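Sensory box/GGDEF domain protein (Colwellia psychrerythraea, PDB 3LYX) probably senses or relays a signal through this PAS domain to a GGDEF domain, as in proteins that make the second messenger cyclic di-GMP. Local coordinates at residues Y40-E45 and V52-V57. Numbering follows the deposited sequence.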
loop_
_atom_site.group_PDB
_atom_site.type_symbol
_atom_site.label_atom_id
_atom_site.label_comp_id
_atom_site.label_asym_id
_atom_site.label_seq_id
_atom_site.Cartn_x
_atom_site.Cartn_y
_atom_site.Cartn_z
ATOM N N TYR B 40 -14.484 -0.112 1.002
ATOM C CA TYR B 40 -15.630 -0.843 1.523
ATOM C C TYR B 40 -16.684 -0.008 2.238
ATOM O O TYR B 40 -17.852 -0.417 2.321
ATOM C CB TYR B 40 -15.137 -1.954 2.456
ATOM C CG TYR B 40 -14.292 -3.004 1.762
ATOM C CD1 TYR B 40 -14.859 -3.890 0.849
ATOM C CD2 TYR B 40 -12.914 -3.098 2.007
ATOM C CE1 TYR B 40 -14.067 -4.853 0.186
ATOM C CE2 TYR B 40 -12.123 -4.046 1.360
ATOM C CZ TYR B 40 -12.707 -4.919 0.450
ATOM O OH TYR B 40 -11.932 -5.858 -0.196
ATOM N N GLY B 41 -16.279 1.146 2.767
ATOM C CA GLY B 41 -17.223 2.012 3.451
ATOM C C GLY B 41 -17.162 1.993 4.967
ATOM O O GLY B 41 -17.635 2.926 5.607
ATOM N N TYR B 42 -16.582 0.944 5.543
ATOM C CA TYR B 42 -16.478 0.801 6.999
ATOM C C TYR B 42 -15.185 1.394 7.551
ATOM O O TYR B 42 -14.146 1.331 6.895
ATOM C CB TYR B 42 -16.501 -0.674 7.389
ATOM C CG TYR B 42 -17.681 -1.464 6.878
ATOM C CD1 TYR B 42 -18.873 -1.529 7.610
ATOM C CD2 TYR B 42 -17.591 -2.193 5.690
ATOM C CE1 TYR B 42 -19.941 -2.309 7.174
ATOM C CE2 TYR B 42 -18.649 -2.970 5.245
ATOM C CZ TYR B 42 -19.820 -3.027 5.995
ATOM O OH TYR B 42 -20.855 -3.824 5.580
ATOM N N SER B 43 -15.254 1.954 8.760
ATOM C CA SER B 43 -14.080 2.533 9.422
ATOM C C SER B 43 -13.445 1.411 10.249
ATOM O O SER B 43 -14.048 0.353 10.398
ATOM C CB SER B 43 -14.496 3.694 10.340
ATOM O OG SER B 43 -15.342 3.255 11.398
ATOM N N LYS B 44 -12.248 1.632 10.787
ATOM C CA LYS B 44 -11.574 0.603 11.584
ATOM C C LYS B 44 -12.454 0.076 12.720
ATOM O O LYS B 44 -12.500 -1.131 12.973
ATOM C CB LYS B 44 -10.259 1.132 12.176
ATOM C CG LYS B 44 -9.256 1.659 11.160
ATOM C CD LYS B 44 -7.868 1.818 11.788
ATOM C CE LYS B 44 -6.828 2.345 10.785
ATOM N NZ LYS B 44 -7.083 3.771 10.429
ATOM N N GLU B 45 -13.153 0.985 13.400
ATOM C CA GLU B 45 -14.032 0.610 14.507
ATOM C C GLU B 45 -15.144 -0.332 14.062
ATOM O O GLU B 45 -15.576 -1.190 14.822
ATOM C CB GLU B 45 -14.684 1.849 15.131
ATOM C CG GLU B 45 -13.737 2.822 15.806
ATOM C CD GLU B 45 -12.909 3.602 14.812
ATOM O OE1 GLU B 45 -13.482 4.064 13.802
ATOM O OE2 GLU B 45 -11.692 3.760 15.047
ATOM N N VAL B 52 -14.670 -11.351 7.832
ATOM C CA VAL B 52 -14.377 -10.752 6.549
ATOM C C VAL B 52 -15.462 -11.046 5.516
ATOM O O VAL B 52 -15.582 -10.317 4.537
ATOM C CB VAL B 52 -13.004 -11.220 6.011
ATOM C CG1 VAL B 52 -13.068 -12.683 5.591
ATOM C CG2 VAL B 52 -12.574 -10.331 4.863
ATOM N N ASN B 53 -16.273 -12.087 5.727
ATOM C CA ASN B 53 -17.310 -12.375 4.740
ATOM C C ASN B 53 -18.431 -11.336 4.732
ATOM O O ASN B 53 -19.309 -11.379 3.876
ATOM C CB ASN B 53 -17.899 -13.792 4.904
ATOM C CG ASN B 53 -18.580 -14.014 6.241
ATOM O OD1 ASN B 53 -19.272 -13.139 6.759
ATOM N ND2 ASN B 53 -18.409 -15.212 6.793
ATOM N N MET B 54 -18.401 -10.396 5.677
ATOM C CA MET B 54 -19.422 -9.356 5.695
ATOM C C MET B 54 -19.186 -8.449 4.474
ATOM O O MET B 54 -20.064 -7.676 4.085
ATOM C CB MET B 54 -19.376 -8.564 7.022
ATOM C CG MET B 54 -18.666 -7.216 7.014
ATOM S SD MET B 54 -18.814 -6.297 8.611
ATOM C CE MET B 54 -20.369 -5.638 8.418
ATOM N N LEU B 55 -18.012 -8.589 3.850
ATOM C CA LEU B 55 -17.646 -7.798 2.664
ATOM C C LEU B 55 -18.026 -8.488 1.346
ATOM O O LEU B 55 -17.910 -7.899 0.264
ATOM C CB LEU B 55 -16.140 -7.516 2.651
ATOM C CG LEU B 55 -15.515 -6.860 3.883
ATOM C CD1 LEU B 55 -14.012 -6.785 3.689
ATOM C CD2 LEU B 55 -16.109 -5.466 4.110
ATOM N N HIS B 56 -18.468 -9.739 1.447
ATOM C CA HIS B 56 -18.876 -10.523 0.282
ATOM C C HIS B 56 -20.362 -10.350 0.016
ATOM O O HIS B 56 -21.129 -9.938 0.896
ATOM C CB HIS B 56 -18.645 -12.017 0.526
ATOM C CG HIS B 56 -17.212 -12.395 0.718
ATOM N ND1 HIS B 56 -16.835 -13.556 1.357
ATOM C CD2 HIS B 56 -16.067 -11.781 0.340
ATOM C CE1 HIS B 56 -15.517 -13.640 1.367
ATOM N NE2 HIS B 56 -15.027 -12.575 0.757
ATOM N N VAL B 57 -20.766 -10.675 -1.206
ATOM C CA VAL B 57 -22.170 -10.633 -1.565
ATOM C C VAL B 57 -22.621 -12.007 -1.080
ATOM O O VAL B 57 -22.060 -13.025 -1.485
ATOM C CB VAL B 57 -22.360 -10.518 -3.080
ATOM C CG1 VAL B 57 -23.847 -10.493 -3.420
ATOM C CG2 VAL B 57 -21.676 -9.260 -3.577
HETATM O O HOH W 1 -20.643 -5.026 3.316
#
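L55 shares its two methyls between a pair of tyrosines, a worked example of how aromatic faces and aliphatic branches join the end of a helix and the loop after it to a short 3-10 turn of a PAS fold. CD1 of L55 stands over the middle of the Y40 ring in a CH-pi contact, 3.9 Å from the centroid and only 6° off the ring normal. The other branch, CD2, is wedged between the rings, 3.8 Å from CD1 of Y40 and 3.7 Å from CE2 of Y42. With its CG anti to the carbonyl carbon (chi1 -54°), L55 sends this fork toward both tyrosines. M54 adds a rather long Met-aromatic contact: SD sits above one face of the Y42 ring, offset toward its rim and 4.6 Å from the centroid. The bend at chi3 (-80°) turns CE to the hydroxyl end of the ring, 3.4 Å from OH of Y42.

Polar contact is made through water: the Y42 hydroxyl donates to a water at its ring edge, which donates to O of M54. Y40 also packs on V21, M84 and I94 of the sheet. Were Y40 an alanine, CD1 of L55 would probably lose its aromatic face and a gap would open against the sheet. Dispersion and CH-pi contact thus do the joining, while the water gives the phenol of buried Y42 a hydrogen-bond partner and ties it to the turn's backbone.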